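Bifunctional purine biosynthetic protein ADE5,7 (Cryptococcus neoformans var. grubii serotype A, PDB 7LVO) catalyses the second and fifth steps of de novo purine biosynthesis, its N-terminal half joining phosphoribosylamine to glycine at the expense of ATP. Local coordinates at residues P131-S136 with V334-P339; A154-P159 with R306-P311; T160-S165 with K181-G186; L354-L359 with E363-S368. All coordinates share one frame; numbering follows the deposited sequence.

Contact 1 (P131-S136 with V334-P339)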
loop_
_atom_site.group_PDB
_atom_site.type_symbol
_atom_site.label_atom_id
_atom_site.label_comp_id
_atom_site.label_asym_id
_atom_site.label_seq_id
_atom_site.Cartn_x
_atom_site.Cartn_y
_atom_site.Cartn_z
ATOM N N PRO A 131 17.717 11.474 -3.340
ATOM C CA PRO A 131 16.303 11.587 -3.707
ATOM C C PRO A 131 15.479 10.427 -3.169
ATOM O O PRO A 131 15.978 9.319 -2.956
ATOM C CB PRO A 131 16.326 11.585 -5.243
ATOM C CG PRO A 131 17.579 10.851 -5.596
ATOM C CD PRO A 131 18.579 11.190 -4.513
ATOM N N VAL A 132 14.188 10.696 -2.974
ATOM C CA VAL A 132 13.258 9.740 -2.393
ATOM C C VAL A 132 12.045 9.604 -3.307
ATOM O O VAL A 132 11.423 10.608 -3.681
ATOM C CB VAL A 132 12.813 10.171 -0.984
ATOM C CG1 VAL A 132 11.652 9.291 -0.509
ATOM C CG2 VAL A 132 13.984 10.114 -0.012
ATOM N N PHE A 133 11.715 8.370 -3.669
ATOM C CA PHE A 133 10.449 8.080 -4.339
ATOM C C PHE A 133 9.377 8.011 -3.258
ATOM O O PHE A 133 9.143 6.965 -2.645
ATOM C CB PHE A 133 10.512 6.789 -5.131
ATOM C CG PHE A 133 9.202 6.425 -5.790
ATOM C CD1 PHE A 133 8.819 7.022 -6.983
ATOM C CD2 PHE A 133 8.352 5.515 -5.202
ATOM C CE1 PHE A 133 7.620 6.690 -7.581
ATOM C CE2 PHE A 133 7.149 5.179 -5.790
ATOM C CZ PHE A 133 6.780 5.764 -6.981
ATOM N N GLY A 134 8.728 9.144 -3.017
ATOM C CA GLY A 134 7.720 9.253 -1.993
ATOM C C GLY A 134 7.408 10.701 -1.686
ATOM O O GLY A 134 8.127 11.613 -2.096
ATOM N N PRO A 135 6.332 10.936 -0.947
ATOM C CA PRO A 135 5.894 12.308 -0.700
ATOM C C PRO A 135 6.742 13.003 0.352
ATOM O O PRO A 135 7.343 12.379 1.230
ATOM C CB PRO A 135 4.447 12.131 -0.211
ATOM C CG PRO A 135 4.459 10.795 0.453
ATOM C CD PRO A 135 5.389 9.945 -0.390
ATOM N N SER A 136 6.786 14.321 0.236
ATOM C CA SER A 136 7.379 15.143 1.281
ATOM C C SER A 136 6.624 14.932 2.589
ATOM O O SER A 136 5.484 14.458 2.591
ATOM C CB SER A 136 7.340 16.613 0.886
ATOM O OG SER A 136 6.008 17.076 0.835
ATOM N N VAL A 334 -0.186 6.823 0.435
ATOM C CA VAL A 334 0.842 7.569 -0.285
ATOM C C VAL A 334 2.048 6.694 -0.582
ATOM O O VAL A 334 3.188 7.173 -0.599
ATOM C CB VAL A 334 1.262 8.826 0.503
ATOM C CG1 VAL A 334 0.060 9.769 0.697
ATOM C CG2 VAL A 334 1.867 8.437 1.848
ATOM N N ARG A 335 1.804 5.409 -0.819
ATOM C CA ARG A 335 2.865 4.470 -1.148
ATOM C C ARG A 335 2.236 3.237 -1.778
ATOM O O ARG A 335 1.012 3.087 -1.810
ATOM C CB ARG A 335 3.690 4.101 0.089
ATOM C CG ARG A 335 2.905 4.034 1.398
ATOM C CD ARG A 335 1.779 3.032 1.341
ATOM N NE ARG A 335 1.016 2.991 2.587
ATOM C CZ ARG A 335 -0.012 2.183 2.811
ATOM N NH1 ARG A 335 -0.418 1.316 1.901
ATOM N NH2 ARG A 335 -0.645 2.246 3.977
ATOM N N PHE A 336 3.092 2.359 -2.292
ATOM C CA PHE A 336 2.608 1.117 -2.878
ATOM C C PHE A 336 1.785 0.332 -1.860
ATOM O O PHE A 336 2.003 0.419 -0.649
ATOM C CB PHE A 336 3.768 0.266 -3.382
ATOM C CG PHE A 336 4.313 0.711 -4.709
ATOM C CD1 PHE A 336 3.637 0.413 -5.875
ATOM C CD2 PHE A 336 5.506 1.423 -4.791
ATOM C CE1 PHE A 336 4.130 0.825 -7.101
ATOM C CE2 PHE A 336 6.003 1.821 -6.013
ATOM C CZ PHE A 336 5.316 1.525 -7.168
ATOM N N GLY A 337 0.818 -0.432 -2.367
ATOM C CA GLY A 337 -0.059 -1.217 -1.531
ATOM C C GLY A 337 0.394 -2.662 -1.416
ATOM O O GLY A 337 1.145 -3.175 -2.244
ATOM N N ASP A 338 -0.076 -3.324 -0.362
ATOM C CA ASP A 338 0.246 -4.721 -0.104
ATOM C C ASP A 338 -1.061 -5.440 0.203
ATOM O O ASP A 338 -1.782 -5.031 1.137
ATOM C CB ASP A 338 1.235 -4.842 1.056
ATOM C CG ASP A 338 1.828 -6.232 1.178
ATOM O OD1 ASP A 338 1.069 -7.207 1.160
ATOM O OD2 ASP A 338 3.070 -6.339 1.266
ATOM N N PRO A 339 -1.411 -6.514 -0.524
ATOM C CA PRO A 339 -0.642 -7.197 -1.570
ATOM C C PRO A 339 -0.950 -6.776 -3.009
ATOM O O PRO A 339 -0.705 -7.560 -3.918
ATOM C CB PRO A 339 -1.041 -8.664 -1.363
ATOM C CG PRO A 339 -2.502 -8.552 -0.975
ATOM C CD PRO A 339 -2.634 -7.264 -0.173
#

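Contact 2 (A154-P159 with R306-P311)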
loop_
_atom_site.group_PDB
_atom_site.type_symbol
_atom_site.label_atom_id
_atom_site.label_comp_id
_atom_site.label_asym_id
_atom_site.label_seq_id
_atom_site.Cartn_x
_atom_site.Cartn_y
_atom_site.Cartn_z
ATOM N N ALA A 154 -12.958 17.879 0.276
ATOM C CA ALA A 154 -14.075 18.813 0.193
ATOM C C ALA A 154 -13.649 20.133 -0.438
ATOM O O ALA A 154 -14.381 20.701 -1.254
ATOM C CB ALA A 154 -14.662 19.044 1.583
ATOM N N ARG A 155 -12.464 20.632 -0.080
ATOM C CA ARG A 155 -12.006 21.904 -0.626
ATOM C C ARG A 155 -11.813 21.837 -2.135
ATOM O O ARG A 155 -11.922 22.862 -2.817
ATOM C CB ARG A 155 -10.698 22.333 0.052
ATOM C CG ARG A 155 -10.059 23.551 -0.569
ATOM C CD ARG A 155 -8.913 24.098 0.283
ATOM N NE ARG A 155 -7.805 23.157 0.396
ATOM C CZ ARG A 155 -7.621 22.335 1.420
ATOM N NH1 ARG A 155 -8.458 22.309 2.447
ATOM N NH2 ARG A 155 -6.576 21.513 1.408
ATOM N N HIS A 156 -11.512 20.658 -2.673
ATOM C CA HIS A 156 -11.288 20.493 -4.103
ATOM C C HIS A 156 -12.418 19.738 -4.796
ATOM O O HIS A 156 -12.247 19.292 -5.932
ATOM C CB HIS A 156 -9.957 19.778 -4.338
ATOM C CG HIS A 156 -8.767 20.548 -3.862
ATOM N ND1 HIS A 156 -8.312 21.679 -4.501
ATOM C CD2 HIS A 156 -7.937 20.350 -2.810
ATOM C CE1 HIS A 156 -7.252 22.148 -3.867
ATOM N NE2 HIS A 156 -7.002 21.359 -2.838
ATOM N N ASN A 157 -13.563 19.578 -4.135
ATOM C CA ASN A 157 -14.734 18.935 -4.731
ATOM C C ASN A 157 -14.418 17.514 -5.186
ATOM O O ASN A 157 -14.858 17.068 -6.247
ATOM C CB ASN A 157 -15.280 19.768 -5.893
ATOM C CG ASN A 157 -16.049 20.988 -5.426
ATOM O OD1 ASN A 157 -16.744 20.944 -4.409
ATOM N ND2 ASN A 157 -15.932 22.084 -6.171
ATOM N N ILE A 158 -13.654 16.795 -4.373
ATOM C CA ILE A 158 -13.309 15.402 -4.642
ATOM C C ILE A 158 -14.368 14.522 -3.983
ATOM O O ILE A 158 -14.560 14.618 -2.760
ATOM C CB ILE A 158 -11.904 15.071 -4.122
ATOM C CG1 ILE A 158 -10.864 15.938 -4.862
ATOM C CG2 ILE A 158 -11.610 13.606 -4.292
ATOM C CD1 ILE A 158 -9.507 16.017 -4.190
ATOM N N PRO A 159 -15.064 13.669 -4.734
ATOM C CA PRO A 159 -16.196 12.933 -4.151
ATOM C C PRO A 159 -15.766 11.994 -3.031
ATOM O O PRO A 159 -14.896 11.133 -3.207
ATOM C CB PRO A 159 -16.776 12.162 -5.346
ATOM C CG PRO A 159 -15.664 12.087 -6.340
ATOM C CD PRO A 159 -14.875 13.361 -6.165
ATOM N N ARG A 306 -0.625 20.757 -5.780
ATOM C CA ARG A 306 0.177 21.894 -6.225
ATOM C C ARG A 306 -0.439 23.212 -5.761
ATOM O O ARG A 306 0.250 24.070 -5.205
ATOM C CB ARG A 306 0.322 21.895 -7.749
ATOM C CG ARG A 306 1.191 20.794 -8.302
ATOM C CD ARG A 306 1.744 21.159 -9.687
ATOM N NE ARG A 306 0.689 21.598 -10.602
ATOM C CZ ARG A 306 -0.105 20.783 -11.282
ATOM N NH1 ARG A 306 -0.017 19.467 -11.152
ATOM N NH2 ARG A 306 -1.010 21.302 -12.113
ATOM N N GLU A 307 -1.744 23.381 -5.978
ATOM C CA GLU A 307 -2.411 24.612 -5.563
ATOM C C GLU A 307 -2.252 24.848 -4.067
ATOM O O GLU A 307 -1.999 25.980 -3.632
ATOM C CB GLU A 307 -3.889 24.558 -5.945
ATOM C CG GLU A 307 -4.129 24.542 -7.442
ATOM C CD GLU A 307 -5.578 24.269 -7.802
ATOM O OE1 GLU A 307 -6.281 23.610 -7.002
ATOM O OE2 GLU A 307 -6.010 24.716 -8.890
ATOM N N ASP A 308 -2.382 23.790 -3.262
ATOM C CA ASP A 308 -2.210 23.924 -1.823
ATOM C C ASP A 308 -0.758 24.132 -1.425
ATOM O O ASP A 308 -0.492 24.390 -0.246
ATOM C CB ASP A 308 -2.774 22.696 -1.106
ATOM C CG ASP A 308 -4.291 22.638 -1.149
ATOM O OD1 ASP A 308 -4.908 23.587 -1.675
ATOM O OD2 ASP A 308 -4.868 21.640 -0.668
ATOM N N GLY A 309 0.178 24.030 -2.365
ATOM C CA GLY A 309 1.564 24.346 -2.107
ATOM C C GLY A 309 2.459 23.184 -1.742
ATOM O O GLY A 309 3.593 23.415 -1.306
ATOM N N TYR A 310 1.996 21.948 -1.899
ATOM C CA TYR A 310 2.783 20.765 -1.552
ATOM C C TYR A 310 2.524 19.678 -2.579
ATOM O O TYR A 310 1.787 18.722 -2.323
ATOM C CB TYR A 310 2.449 20.288 -0.137
ATOM C CG TYR A 310 2.676 21.349 0.912
ATOM C CD1 TYR A 310 3.941 21.550 1.454
ATOM C CD2 TYR A 310 1.635 22.161 1.348
ATOM C CE1 TYR A 310 4.161 22.525 2.410
ATOM C CE2 TYR A 310 1.849 23.136 2.302
ATOM C CZ TYR A 310 3.113 23.313 2.830
ATOM O OH TYR A 310 3.330 24.286 3.782
ATOM N N PRO A 311 3.112 19.804 -3.770
ATOM C CA PRO A 311 2.901 18.792 -4.811
ATOM C C PRO A 311 3.226 17.395 -4.302
ATOM O O PRO A 311 4.045 17.216 -3.402
ATOM C CB PRO A 311 3.865 19.216 -5.924
ATOM C CG PRO A 311 4.083 20.687 -5.697
ATOM C CD PRO A 311 4.007 20.892 -4.209
#

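Contact 3 (T160-S165 with K181-G186)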
loop_
_atom_site.group_PDB
_atom_site.type_symbol
_atom_site.label_atom_id
_atom_site.label_comp_id
_atom_site.label_asym_id
_atom_site.label_seq_id
_atom_site.Cartn_x
_atom_site.Cartn_y
_atom_site.Cartn_z
ATOM N N THR A 160 -16.396 12.164 -1.871
ATOM C CA THR A 160 -16.106 11.347 -0.702
ATOM C C THR A 160 -17.333 11.367 0.203
ATOM O O THR A 160 -18.281 12.119 -0.019
ATOM C CB THR A 160 -14.862 11.847 0.040
ATOM O OG1 THR A 160 -14.499 10.919 1.072
ATOM C CG2 THR A 160 -15.126 13.211 0.663
ATOM N N ALA A 161 -17.301 10.528 1.234
ATOM C CA ALA A 161 -18.433 10.436 2.150
ATOM C C ALA A 161 -18.543 11.695 3.004
ATOM O O ALA A 161 -17.534 12.271 3.430
ATOM C CB ALA A 161 -18.288 9.208 3.048
ATOM N N ALA A 162 -19.781 12.130 3.245
ATOM C CA ALA A 162 -20.024 13.228 4.170
ATOM C C ALA A 162 -19.318 12.953 5.489
ATOM O O ALA A 162 -19.183 11.801 5.911
ATOM C CB ALA A 162 -21.523 13.410 4.404
ATOM N N PHE A 163 -18.851 14.019 6.137
ATOM C CA PHE A 163 -18.000 13.853 7.307
ATOM C C PHE A 163 -17.976 15.133 8.129
ATOM O O PHE A 163 -18.403 16.199 7.680
ATOM C CB PHE A 163 -16.568 13.490 6.897
ATOM C CG PHE A 163 -15.780 14.663 6.376
ATOM C CD1 PHE A 163 -15.886 15.052 5.052
ATOM C CD2 PHE A 163 -14.950 15.386 7.214
ATOM C CE1 PHE A 163 -15.166 16.135 4.574
ATOM C CE2 PHE A 163 -14.231 16.466 6.742
ATOM C CZ PHE A 163 -14.339 16.837 5.420
ATOM N N ARG A 164 -17.454 15.005 9.347
ATOM C CA ARG A 164 -17.075 16.141 10.173
ATOM C C ARG A 164 -15.935 15.687 11.078
ATOM O O ARG A 164 -15.981 14.589 11.645
ATOM C CB ARG A 164 -18.241 16.670 11.010
ATOM C CG ARG A 164 -19.281 17.464 10.225
ATOM C CD ARG A 164 -18.685 18.692 9.527
ATOM N NE ARG A 164 -17.974 19.575 10.443
ATOM C CZ ARG A 164 -16.664 19.799 10.414
ATOM N NH1 ARG A 164 -15.883 19.247 9.498
ATOM N NH2 ARG A 164 -16.125 20.604 11.325
ATOM N N SER A 165 -14.915 16.527 11.205
ATOM C CA SER A 165 -13.740 16.213 12.002
ATOM C C SER A 165 -13.855 16.845 13.384
ATOM O O SER A 165 -14.492 17.886 13.562
ATOM C CB SER A 165 -12.466 16.699 11.311
ATOM O OG SER A 165 -12.232 15.963 10.125
ATOM N N LYS A 181 -28.257 12.445 14.000
ATOM C CA LYS A 181 -28.490 11.596 12.840
ATOM C C LYS A 181 -28.167 12.352 11.557
ATOM O O LYS A 181 -29.082 12.770 10.836
ATOM C CB LYS A 181 -29.941 11.110 12.816
ATOM C CG LYS A 181 -30.351 10.273 14.017
ATOM C CD LYS A 181 -29.634 8.931 14.035
ATOM C CE LYS A 181 -30.238 7.993 15.074
ATOM N NZ LYS A 181 -30.154 8.546 16.455
ATOM N N PRO A 182 -26.891 12.542 11.232
ATOM C CA PRO A 182 -26.544 13.378 10.076
ATOM C C PRO A 182 -26.467 12.612 8.766
ATOM O O PRO A 182 -26.525 13.215 7.691
ATOM C CB PRO A 182 -25.170 13.952 10.459
ATOM C CG PRO A 182 -24.732 13.194 11.727
ATOM C CD PRO A 182 -25.690 12.063 11.930
ATOM N N PHE A 183 -26.342 11.292 8.836
ATOM C CA PHE A 183 -26.062 10.472 7.666
ATOM C C PHE A 183 -27.335 9.797 7.168
ATOM O O PHE A 183 -28.070 9.179 7.949
ATOM C CB PHE A 183 -24.994 9.426 7.989
ATOM C CG PHE A 183 -23.687 10.019 8.430
ATOM C CD1 PHE A 183 -23.223 11.195 7.862
ATOM C CD2 PHE A 183 -22.934 9.416 9.419
ATOM C CE1 PHE A 183 -22.024 11.750 8.265
ATOM C CE2 PHE A 183 -21.736 9.967 9.829
ATOM C CZ PHE A 183 -21.280 11.134 9.249
ATOM N N THR A 184 -27.581 9.910 5.860
ATOM C CA THR A 184 -28.767 9.302 5.268
ATOM C C THR A 184 -28.753 7.789 5.433
ATOM O O THR A 184 -29.800 7.174 5.674
ATOM C CB THR A 184 -28.863 9.675 3.788
ATOM O OG1 THR A 184 -28.870 11.103 3.654
ATOM C CG2 THR A 184 -30.135 9.104 3.176
ATOM N N SER A 185 -27.578 7.169 5.304
ATOM C CA SER A 185 -27.484 5.718 5.415
ATOM C C SER A 185 -27.808 5.216 6.817
ATOM O O SER A 185 -28.060 4.018 6.988
ATOM C CB SER A 185 -26.087 5.250 5.005
ATOM O OG SER A 185 -25.817 5.581 3.654
ATOM N N GLY A 186 -27.805 6.096 7.817
ATOM C CA GLY A 186 -28.081 5.706 9.181
ATOM C C GLY A 186 -26.916 5.095 9.928
ATOM O O GLY A 186 -27.040 4.845 11.134
#

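Contact 4 (L354-L359 with E363-S368)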
loop_
_atom_site.group_PDB
_atom_site.type_symbol
_atom_site.label_atom_id
_atom_site.label_comp_id
_atom_site.label_asym_id
_atom_site.label_seq_id
_atom_site.Cartn_x
_atom_site.Cartn_y
_atom_site.Cartn_z
ATOM N N LEU A 354 11.166 -0.575 -14.193
ATOM C CA LEU A 354 10.586 0.037 -13.001
ATOM C C LEU A 354 11.533 1.070 -12.404
ATOM O O LEU A 354 11.087 2.105 -11.897
ATOM C CB LEU A 354 10.240 -1.025 -11.968
ATOM C CG LEU A 354 9.582 -0.498 -10.696
ATOM C CD1 LEU A 354 8.366 0.363 -11.002
ATOM C CD2 LEU A 354 9.195 -1.665 -9.774
ATOM N N ALA A 355 12.841 0.801 -12.444
ATOM C CA ALA A 355 13.805 1.769 -11.926
ATOM C C ALA A 355 13.696 3.096 -12.677
ATOM O O ALA A 355 13.665 4.175 -12.071
ATOM C CB ALA A 355 15.218 1.199 -12.026
ATOM N N GLU A 356 13.620 3.030 -14.005
ATOM C CA GLU A 356 13.484 4.246 -14.796
ATOM C C GLU A 356 12.199 4.981 -14.443
ATOM O O GLU A 356 12.173 6.216 -14.395
ATOM C CB GLU A 356 13.517 3.906 -16.288
ATOM C CG GLU A 356 13.531 5.125 -17.194
ATOM C CD GLU A 356 14.765 5.977 -16.989
ATOM O OE1 GLU A 356 15.889 5.447 -17.137
ATOM O OE2 GLU A 356 14.608 7.170 -16.658
ATOM N N VAL A 357 11.122 4.234 -14.178
ATOM C CA VAL A 357 9.854 4.859 -13.819
ATOM C C VAL A 357 9.987 5.612 -12.497
ATOM O O VAL A 357 9.532 6.750 -12.360
ATOM C CB VAL A 357 8.740 3.798 -13.755
ATOM C CG1 VAL A 357 7.463 4.400 -13.180
ATOM C CG2 VAL A 357 8.498 3.207 -15.133
ATOM N N LEU A 358 10.627 4.988 -11.506
ATOM C CA LEU A 358 10.736 5.620 -10.195
ATOM C C LEU A 358 11.603 6.873 -10.253
ATOM O O LEU A 358 11.308 7.867 -9.588
ATOM C CB LEU A 358 11.295 4.619 -9.182
ATOM C CG LEU A 358 10.486 3.342 -8.962
ATOM C CD1 LEU A 358 11.216 2.441 -7.966
ATOM C CD2 LEU A 358 9.086 3.669 -8.449
ATOM N N LEU A 359 12.681 6.841 -11.036
ATOM C CA LEU A 359 13.550 8.005 -11.141
ATOM C C LEU A 359 12.880 9.110 -11.943
ATOM O O LEU A 359 13.021 10.293 -11.613
ATOM C CB LEU A 359 14.883 7.625 -11.775
ATOM C CG LEU A 359 15.880 6.900 -10.873
ATOM C CD1 LEU A 359 17.086 6.445 -11.692
ATOM C CD2 LEU A 359 16.323 7.777 -9.715
ATOM N N GLU A 363 12.598 12.886 -10.668
ATOM C CA GLU A 363 13.264 13.835 -11.555
ATOM C C GLU A 363 12.283 14.669 -12.368
ATOM O O GLU A 363 12.709 15.539 -13.130
ATOM C CB GLU A 363 14.223 13.089 -12.485
ATOM C CG GLU A 363 15.375 12.422 -11.742
ATOM C CD GLU A 363 16.289 11.631 -12.647
ATOM O OE1 GLU A 363 16.061 11.619 -13.871
ATOM O OE2 GLU A 363 17.250 11.020 -12.128
ATOM N N ARG A 364 10.983 14.427 -12.220
ATOM C CA ARG A 364 9.944 15.274 -12.804
ATOM C C ARG A 364 9.942 15.168 -14.330
ATOM O O ARG A 364 9.927 16.173 -15.042
ATOM C CB ARG A 364 10.108 16.730 -12.354
ATOM C CG ARG A 364 10.510 16.894 -10.879
ATOM C CD ARG A 364 9.681 16.009 -9.934
ATOM N NE ARG A 364 10.235 16.018 -8.582
ATOM C CZ ARG A 364 9.865 16.843 -7.615
ATOM N NH1 ARG A 364 8.897 17.723 -7.794
ATOM N NH2 ARG A 364 10.470 16.769 -6.432
ATOM N N ARG A 365 9.938 13.934 -14.828
ATOM C CA ARG A 365 9.873 13.672 -16.260
ATOM C C ARG A 365 9.051 12.412 -16.560
ATOM O O ARG A 365 9.321 11.689 -17.529
ATOM C CB ARG A 365 11.270 13.550 -16.855
ATOM C CG ARG A 365 12.273 12.870 -15.930
ATOM C CD ARG A 365 13.663 12.779 -16.554
ATOM N NE ARG A 365 13.811 11.592 -17.385
ATOM C CZ ARG A 365 14.196 10.405 -16.932
ATOM N NH1 ARG A 365 14.486 10.211 -15.657
ATOM N NH2 ARG A 365 14.299 9.390 -17.784
ATOM N N LEU A 366 8.032 12.145 -15.741
ATOM C CA LEU A 366 7.242 10.928 -15.909
ATOM C C LEU A 366 6.564 10.859 -17.272
ATOM O O LEU A 366 6.324 9.764 -17.786
ATOM C CB LEU A 366 6.200 10.830 -14.801
ATOM C CG LEU A 366 5.212 9.658 -14.888
ATOM C CD1 LEU A 366 5.931 8.331 -14.891
ATOM C CD2 LEU A 366 4.223 9.746 -13.733
ATOM N N ASP A 367 6.263 12.005 -17.881
ATOM C CA ASP A 367 5.599 12.009 -19.177
ATOM C C ASP A 367 6.541 11.713 -20.333
ATOM O O ASP A 367 6.093 11.700 -21.483
ATOM C CB ASP A 367 4.913 13.360 -19.413
ATOM C CG ASP A 367 5.903 14.489 -19.692
ATOM O OD1 ASP A 367 7.010 14.475 -19.121
ATOM O OD2 ASP A 367 5.564 15.386 -20.477
ATOM N N SER A 368 7.824 11.469 -20.067
ATOM C CA SER A 368 8.818 11.284 -21.122
ATOM C C SER A 368 9.538 9.947 -21.001
ATOM O O SER A 368 10.719 9.841 -21.333
ATOM C CB SER A 368 9.832 12.432 -21.120
ATOM O OG SER A 368 9.201 13.668 -21.363
#

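Contact 1 (P131-S136 with V334-P339)
With chi1 at 178°, Phe133 swings its ring away from its own amide nitrogen, while Phe336, at -79°, turns its ring away from its carbonyl carbon, and from these starting points the two rings converge where the N domain meets the ATP-grasp domain of GAR synthetase. Both segments are loops: 131-136 comes after helix 121-126, and the loop 334-339 leaves strand 326-333. The rings meet rim to rim, with neither lying over the face of the other. Their centroids stand 5.9 Å apart and the planes differ by 26°, so the pair is neither a T-shaped nor an offset stack. The touching surface is narrow, centred on Phe133 CE2 and Phe336 CE2 at 3.6 Å, while Phe133 CZ comes within 4.1 Å of Phe336 CE2. Phe133 is also packed against Leu358, Cys361 and Val362 of helix 354-362, and its backbone is hydrogen-bonded to Val109, which ties the loop to the parallel sheet of the N domain.

A second apolar patch joins Pro135 and Val334, whose CB atoms are directed at the opposite segment. The ring carbon Pro135 CG touches the base of the valine, 3.8 Å from Val334 CB, and reaches the CG2 branch as well; Phe312 packs on both residues. No hydrogen bond links the two loops, which meet through buried carbon surfaces. The polar backbone of Val334 finds a partner elsewhere, its N bonding to Glu143 OE1, and Arg335 forms a salt bridge with the same carboxylate. The one polar atom among the nearest pairs is a carbonyl oxygen against a ring carbon: Pro135 CD lies 3.5 Å from Val334 O.

Contact 2 (A154-P159 with R306-P311)
Asp308 offers one carboxylate oxygen, OD2, to two donors at once, the side chains of Arg155 and His156, and so links the C-terminal ends of two helices at the protein surface. Arg155 NH2 forms the shorter bond, a salt bridge of 2.7 Å to Asp308 OD2 that is almost straight at 176°. His156 NE2 donates to Asp308 OD2 over 3.1 Å, again nearly linearly. The oxygen lies close to the plane of both the guanidinium and the imidazole, whereas the donors approach from opposite faces of the carboxylate, well out of its plane. Arg155 gets there by a bend at chi3 (64°), which turns the guanidinium towards the acid. Glu307 adds a second carboxylate beside the imidazole, with its OE1 3.6 Å from His156 CE1. Two acids so near would probably stabilise a protonated imidazole.

The helix ends have their own backbone bonds. A Schellman motif ends the first helix, with Asn157, at positive phi, bonding through its N to Ala154 O at 3.2 Å, and Ile158 N to Met153 O; Gly309, also at positive phi, closes another, its N 2.8 Å from Arg306 O. The polar cluster thus bridges the ends of helices 146-155 and 287-307. Phe152 of the first helix meets the His156 ring, and Ile158 packs against Thr301 of the second helix and against Val329 and Tyr332 of strand 326-333.

Contact 3 (T160-S165 with K181-G186)
Phe183 brings the CE1 corner of its ring to the Ala162 peptide in the ATP-grasp domain, where an antiparallel sheet is flanked by helices. The chain runs from strand 163-167 through helix 171-179 to strand 188-192, a beta-alpha-beta connection with strand 229-234 lying between its two strands, and this contact brings the loop after the helix against the residue that precedes the first strand. From the backbone, the phenylalanine leaves with CG anti to its carbonyl carbon (chi1 -60°). Its CB is still distant, 6.4 Å from Ala162 CB, and CG remains clear of the opposite segment. On the leading side of the ring CD1 closes to 4.4 Å from Ala162 CB. The next atom carries the contact: Phe183 CE1 lies 3.7 Å from Ala162 O and, on the methyl side, 4.2 Å from Ala162 CB. At the tip, Phe183 CZ is 4.0 Å from Ala162 O, while CE2 and CD2 turn away from the alanine.

Ala162 O and Phe163 N approach the ring obliquely, and no hydrogen bond crosses between the segments; this is van der Waals packing on a peptide and a methyl group. Val232 and Glu234 of strand 229-234 also touch the Phe183 side chain, and the backbone of Ala162 bonds to Glu234, so the same strand backs both partners. Segment 181-186 belongs to the stretch predicted to bind ATP. Beyond the phenylalanine the loop folds into a type I beta turn, closed by Gly186 N, 3.1 Å from Phe183 O.

Contact 4 (L354-L359 with E363-S368)
A Schellman motif closes the C-terminal end of helix 354-362, and a salt-bridge network of Glu356, Arg365 and Glu363 spans from the helix to the departing chain. Arg364, at positive phi, makes the turn. Just before it, Glu363 N still bonds to Leu359 O, 2.8 Å away in helical register, while its extended side chain runs alongside Leu359. Arg365 then bends at chi3 (-86°) and crosses Glu356 at about a right angle. Its NH2 forms a salt bridge with Glu356 OE2, modelled at 2.5 Å, a length too short to be taken at face value; the oxygen sits near the guanidinium plane although it is met from above its own carboxylate. Arg365 NH1 makes a weaker bond of 3.2 Å to Glu356 OE2, and another weak one to Glu363 OE1, at 2.8 Å but with poor linearity. Nearby, Leu366 N bonds to Asp248, and Leu366 packs on Phe246 of strand 240-248. One guanidinium therefore serves two carboxylates: Glu356 OE2 and Glu363 OE1 are 5.4 Å apart, and the positive charge between them probably offsets their mutual repulsion.

In the fold
The contacts fall into two touching pairs. Contact 1 meets contact 4 where Phe133 CZ lies 3.4 Å from Leu358 CD2, so the interdomain packing continues into helix 354-362. Contact 2 meets contact 3 through Ala154 CB and Phe163 CE1, 4.2 Å apart, joining helix 146-155 to the strand that follows it. Between the pairs, contacts 1 and 2 have centres about 19 Å apart without touching, and contacts 3 and 4 are the most distant, about 39 Å between centres. The predicted magnesium site lies closest to contact 1, with the side chains of Val334 and Asn333 about 6 Å apart; the side chain of Phe163 in contact 3 is about 12 Å from that of Glu331.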